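Long-range contact in processed glycerol phosphate lipoteichoic acid synthase 2 (Bacillus subtilis, PDB 2W8D), which belongs to the sulfatase family of the alkaline phosphatase clan and carries a magnesium ion in its C-terminal domain: residues 214-226 and 261-273. Residues are numbered along the deposited sequence; the frame is centred on the assembly and turned at random.
Sequences GDFGDSVVDNYFQ and GISENHNKAMAKV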
loop_
_atom_site.group_PDB
_atom_site.type_symbol
_atom_site.label_atom_id
_atom_site.label_comp_id
_atom_site.label_asym_id
_atom_site.label_seq_id
_atom_site.Cartn_x
_atom_site.Cartn_y
_atom_site.Cartn_z
ATOM N N GLY A 214 -5.756 -22.370 12.392
ATOM C CA GLY A 214 -6.151 -23.326 11.365
ATOM C C GLY A 214 -5.418 -24.635 11.609
ATOM O O GLY A 214 -4.538 -24.699 12.464
ATOM N N ASP A 215 -5.765 -25.671 10.856
ATOM C CA ASP A 215 -5.136 -26.973 11.012
ATOM C C ASP A 215 -4.608 -27.414 9.648
ATOM O O ASP A 215 -5.233 -28.254 8.982
ATOM C CB ASP A 215 -6.169 -27.970 11.572
ATOM C CG ASP A 215 -5.531 -29.183 12.280
ATOM O OD1 ASP A 215 -4.358 -29.104 12.701
ATOM O OD2 ASP A 215 -6.227 -30.227 12.437
ATOM N N PHE A 216 -3.470 -26.835 9.227
ATOM C CA PHE A 216 -2.888 -27.112 7.905
ATOM C C PHE A 216 -1.484 -27.757 7.894
ATOM O O PHE A 216 -0.857 -27.870 6.841
ATOM C CB PHE A 216 -2.920 -25.840 7.042
ATOM C CG PHE A 216 -4.257 -25.185 7.014
ATOM C CD1 PHE A 216 -5.296 -25.729 6.257
ATOM C CD2 PHE A 216 -4.504 -24.052 7.783
ATOM C CE1 PHE A 216 -6.561 -25.141 6.252
ATOM C CE2 PHE A 216 -5.757 -23.451 7.777
ATOM C CZ PHE A 216 -6.789 -24.001 7.014
ATOM N N GLY A 217 -0.994 -28.174 9.056
ATOM C CA GLY A 217 0.288 -28.872 9.154
ATOM C C GLY A 217 1.511 -27.978 9.135
ATOM O O GLY A 217 2.605 -28.419 8.761
ATOM N N ASP A 218 1.342 -26.722 9.548
ATOM C CA ASP A 218 2.412 -25.751 9.472
ATOM C C ASP A 218 2.011 -24.566 10.339
ATOM O O ASP A 218 1.007 -23.901 10.084
ATOM C CB ASP A 218 2.626 -25.349 8.013
ATOM C CG ASP A 218 3.638 -24.226 7.831
ATOM O OD1 ASP A 218 3.753 -23.321 8.696
ATOM O OD2 ASP A 218 4.298 -24.239 6.764
ATOM N N SER A 219 2.810 -24.325 11.371
ATOM C CA SER A 219 2.442 -23.442 12.440
ATOM C C SER A 219 2.573 -21.993 12.040
ATOM O O SER A 219 1.886 -21.140 12.594
ATOM C CB SER A 219 3.276 -23.752 13.683
ATOM O OG SER A 219 4.600 -23.284 13.553
ATOM N N VAL A 220 3.443 -21.685 11.080
ATOM C CA VAL A 220 3.459 -20.332 10.528
ATOM C C VAL A 220 2.098 -19.964 9.890
ATOM O O VAL A 220 1.517 -18.904 10.181
ATOM C CB VAL A 220 4.641 -20.140 9.538
ATOM C CG1 VAL A 220 4.512 -18.841 8.742
ATOM C CG2 VAL A 220 5.962 -20.128 10.313
ATOM N N VAL A 221 1.608 -20.856 9.039
ATOM C CA VAL A 221 0.328 -20.709 8.354
ATOM C C VAL A 221 -0.846 -20.836 9.330
ATOM O O VAL A 221 -1.788 -20.084 9.229
ATOM C CB VAL A 221 0.156 -21.773 7.242
ATOM C CG1 VAL A 221 -1.320 -21.852 6.761
ATOM C CG2 VAL A 221 1.150 -21.532 6.087
ATOM N N ASP A 222 -0.787 -21.801 10.237
ATOM C CA ASP A 222 -1.791 -21.945 11.301
ATOM C C ASP A 222 -2.004 -20.670 12.108
ATOM O O ASP A 222 -3.143 -20.341 12.412
ATOM C CB ASP A 222 -1.458 -23.094 12.270
ATOM C CG ASP A 222 -1.603 -24.473 11.625
ATOM O OD1 ASP A 222 -2.086 -24.571 10.473
ATOM O OD2 ASP A 222 -1.228 -25.476 12.276
ATOM N N ASN A 223 -0.918 -19.953 12.422
ATOM C CA ASN A 223 -0.974 -18.789 13.325
ATOM C C ASN A 223 -1.269 -17.498 12.578
ATOM O O ASN A 223 -1.660 -16.481 13.173
ATOM C CB ASN A 223 0.332 -18.647 14.105
ATOM C CG ASN A 223 0.516 -19.749 15.130
ATOM O OD1 ASN A 223 -0.423 -20.458 15.491
ATOM N ND2 ASN A 223 1.736 -19.908 15.592
ATOM N N TYR A 224 -1.069 -17.536 11.268
ATOM C CA TYR A 224 -1.424 -16.413 10.429
ATOM C C TYR A 224 -2.862 -15.953 10.730
ATOM O O TYR A 224 -3.107 -14.768 10.865
ATOM C CB TYR A 224 -1.306 -16.829 8.974
ATOM C CG TYR A 224 -1.464 -15.694 8.005
ATOM C CD1 TYR A 224 -0.509 -14.662 7.928
ATOM C CD2 TYR A 224 -2.567 -15.639 7.161
ATOM C CE1 TYR A 224 -0.669 -13.613 7.025
ATOM C CE2 TYR A 224 -2.729 -14.594 6.246
ATOM C CZ TYR A 224 -1.783 -13.596 6.168
ATOM O OH TYR A 224 -1.966 -12.603 5.232
ATOM N N PHE A 225 -3.792 -16.903 10.798
ATOM C CA PHE A 225 -5.209 -16.595 10.871
ATOM C C PHE A 225 -5.582 -15.929 12.172
ATOM O O PHE A 225 -6.488 -15.116 12.168
ATOM C CB PHE A 225 -6.084 -17.845 10.697
ATOM C CG PHE A 225 -5.853 -18.544 9.410
ATOM C CD1 PHE A 225 -6.390 -18.031 8.213
ATOM C CD2 PHE A 225 -5.085 -19.707 9.360
ATOM C CE1 PHE A 225 -6.163 -18.668 6.975
ATOM C CE2 PHE A 225 -4.847 -20.342 8.118
ATOM C CZ PHE A 225 -5.394 -19.815 6.935
ATOM N N GLN A 226 -4.888 -16.289 13.261
ATOM C CA GLN A 226 -5.045 -15.653 14.564
ATOM C C GLN A 226 -4.572 -14.211 14.610
ATOM O O GLN A 226 -5.281 -13.353 15.135
ATOM C CB GLN A 226 -4.298 -16.433 15.641
ATOM C CG GLN A 226 -4.821 -17.816 15.850
ATOM C CD GLN A 226 -4.474 -18.357 17.213
ATOM O OE1 GLN A 226 -3.602 -17.827 17.898
ATOM N NE2 GLN A 226 -5.159 -19.418 17.620
ATOM N N GLY A 261 2.400 -12.215 3.312
ATOM C CA GLY A 261 2.922 -12.703 4.570
ATOM C C GLY A 261 3.429 -14.139 4.464
ATOM O O GLY A 261 4.344 -14.542 5.199
ATOM N N ILE A 262 2.822 -14.919 3.568
ATOM C CA ILE A 262 3.150 -16.333 3.434
ATOM C C ILE A 262 3.942 -16.603 2.137
ATOM O O ILE A 262 3.363 -16.599 1.039
ATOM C CB ILE A 262 1.866 -17.202 3.422
ATOM C CG1 ILE A 262 0.901 -16.817 4.565
ATOM C CG2 ILE A 262 2.245 -18.693 3.475
ATOM C CD1 ILE A 262 1.515 -17.018 5.957
ATOM N N SER A 263 5.236 -16.889 2.268
ATOM C CA SER A 263 6.069 -17.216 1.103
ATOM C C SER A 263 5.862 -18.644 0.556
ATOM O O SER A 263 5.047 -19.427 1.075
ATOM C CB SER A 263 7.531 -16.971 1.427
ATOM O OG SER A 263 8.027 -17.971 2.279
ATOM N N GLU A 264 6.615 -18.969 -0.496
ATOM C CA GLU A 264 6.638 -20.307 -1.118
ATOM C C GLU A 264 7.254 -21.424 -0.269
ATOM O O GLU A 264 7.054 -22.587 -0.571
ATOM C CB GLU A 264 7.262 -20.222 -2.512
ATOM C CG GLU A 264 6.398 -19.383 -3.506
ATOM C CD GLU A 264 6.679 -19.730 -4.978
ATOM O OE1 GLU A 264 7.295 -18.881 -5.685
ATOM O OE2 GLU A 264 6.284 -20.854 -5.430
ATOM N N ASN A 265 7.938 -21.079 0.828
ATOM C CA ASN A 265 8.403 -22.073 1.816
ATOM C C ASN A 265 7.250 -22.837 2.501
ATOM O O ASN A 265 7.469 -23.918 3.100
ATOM C CB ASN A 265 9.281 -21.431 2.915
ATOM C CG ASN A 265 10.550 -20.750 2.373
ATOM O OD1 ASN A 265 10.982 -19.738 2.918
ATOM N ND2 ASN A 265 11.148 -21.306 1.333
ATOM N N HIS A 266 6.045 -22.285 2.400
ATOM C CA HIS A 266 4.842 -22.857 3.024
ATOM C C HIS A 266 3.819 -23.335 1.999
ATOM O O HIS A 266 2.629 -23.412 2.291
ATOM C CB HIS A 266 4.195 -21.803 3.941
ATOM C CG HIS A 266 5.185 -21.138 4.837
ATOM N ND1 HIS A 266 5.722 -21.766 5.943
ATOM C CD2 HIS A 266 5.829 -19.957 4.723
ATOM C CE1 HIS A 266 6.604 -20.960 6.511
ATOM N NE2 HIS A 266 6.694 -19.864 5.783
ATOM N N ASN A 267 4.276 -23.651 0.798
ATOM C CA ASN A 267 3.394 -24.120 -0.263
ATOM C C ASN A 267 2.618 -25.365 0.113
ATOM O O ASN A 267 1.474 -25.507 -0.290
ATOM C CB ASN A 267 4.190 -24.409 -1.547
ATOM C CG ASN A 267 4.346 -23.178 -2.448
ATOM O OD1 ASN A 267 3.796 -22.117 -2.187
ATOM N ND2 ASN A 267 5.110 -23.330 -3.513
ATOM N N LYS A 268 3.231 -26.284 0.849
ATOM C CA LYS A 268 2.534 -27.508 1.221
ATOM C C LYS A 268 1.279 -27.175 2.022
ATOM O O LYS A 268 0.235 -27.701 1.737
ATOM C CB LYS A 268 3.420 -28.467 2.008
ATOM C CG LYS A 268 2.767 -29.842 2.197
ATOM C CD LYS A 268 3.448 -30.681 3.271
ATOM C CE LYS A 268 3.718 -32.047 2.689
ATOM N NZ LYS A 268 3.622 -33.169 3.682
ATOM N N ALA A 269 1.375 -26.259 2.986
ATOM C CA ALA A 269 0.215 -25.925 3.811
ATOM C C ALA A 269 -0.776 -25.017 3.063
ATOM O O ALA A 269 -2.002 -25.150 3.225
ATOM C CB ALA A 269 0.648 -25.292 5.144
HETATM N N MSE A 270 -0.251 -24.115 2.238
HETATM C CA MSE A 270 -1.093 -23.193 1.490
HETATM C C MSE A 270 -1.985 -23.894 0.486
HETATM O O MSE A 270 -3.056 -23.403 0.196
HETATM C CB MSE A 270 -0.274 -22.110 0.780
HETATM C CG MSE A 270 0.163 -21.047 1.694
HETATM SE SE MSE A 270 -1.386 -20.062 2.475
HETATM C CE MSE A 270 -2.057 -19.225 0.854
ATOM N N ALA A 271 -1.541 -25.021 -0.063
ATOM C CA ALA A 271 -2.409 -25.836 -0.916
ATOM C C ALA A 271 -3.611 -26.396 -0.149
ATOM O O ALA A 271 -4.704 -26.497 -0.704
ATOM C CB ALA A 271 -1.623 -26.984 -1.577
ATOM N N LYS A 272 -3.404 -26.799 1.106
ATOM C CA LYS A 272 -4.535 -27.169 1.965
ATOM C C LYS A 272 -5.429 -25.977 2.269
ATOM O O LYS A 272 -6.652 -26.104 2.235
ATOM C CB LYS A 272 -4.079 -27.831 3.260
ATOM C CG LYS A 272 -3.374 -29.166 3.060
ATOM C CD LYS A 272 -3.079 -29.734 4.437
ATOM C CE LYS A 272 -1.725 -30.400 4.500
ATOM N NZ LYS A 272 -1.775 -31.727 3.890
ATOM N N VAL A 273 -4.832 -24.819 2.533
ATOM C CA VAL A 273 -5.621 -23.612 2.830
ATOM C C VAL A 273 -6.598 -23.388 1.665
ATOM O O VAL A 273 -7.814 -23.183 1.878
ATOM C CB VAL A 273 -4.714 -22.349 3.075
ATOM C CG1 VAL A 273 -5.479 -21.048 2.913
ATOM C CG2 VAL A 273 -4.044 -22.402 4.446
HETATM O O HOH W 1 4.046 -25.951 4.730
#
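The N-cap of helix 219-244 is where the two segments meet through polar groups: Asp-218 caps this helix and also takes a hydrogen bond from His-266, the N-cap residue of helix 267-273. His-266 ND1 donates to Asp-218 OD2 at 3.0 Å. The bond uses the syn lone pair of the carboxylate and lies close to the imidazole plane, with the two planes 61° apart. Asp-218 OD1 accepts from Val-221 N at 3.3 Å, the capping bond, met from above the carboxylate plane. Asp-218 CG stands anti to its own backbone N (chi1 174°), which turns the carboxylate back over the first turn of the helix and toward His-266. A water donates to Asp-218 OD2 and accepts from Ala-269 N. These bonds fix the rotation of the carboxylate, and the nearby helix start would probably favour its negative charge. Val-220 CG1 lies over one face of the His-266 ring, 4.0 Å from its centroid.

In this sulfatase-family domain the first turns of helix 219-244 pack beside the short helix 267-273, with the segment axes 47° apart. Ala-269 CB packs against both Phe-216 O and Asp-218 CB, 3.5 Å from the latter. Val-273 CG2 sits almost centrally over one face of the Phe-216 ring, 3.7 Å from the centroid. The same methyl touches Val-221 CG1 and meets the edge of the Phe-225 ring, 3.8 Å from Phe-225 CZ. Lys-272 runs past Phe-216, its CB near ring atom CD1 and its CE near the backbone O.

Gly-261 lies about 8 Å from the bound magnesium ion. Next to it, Ile-262 CD1 lies over one face of the Tyr-224 ring, 3.7 Å from Tyr-224 CD1. Tyr-224 OH is hydrogen-bonded to Ser-41 O and Gln-43 N, and Phe-202 meets the ring edge-to-face.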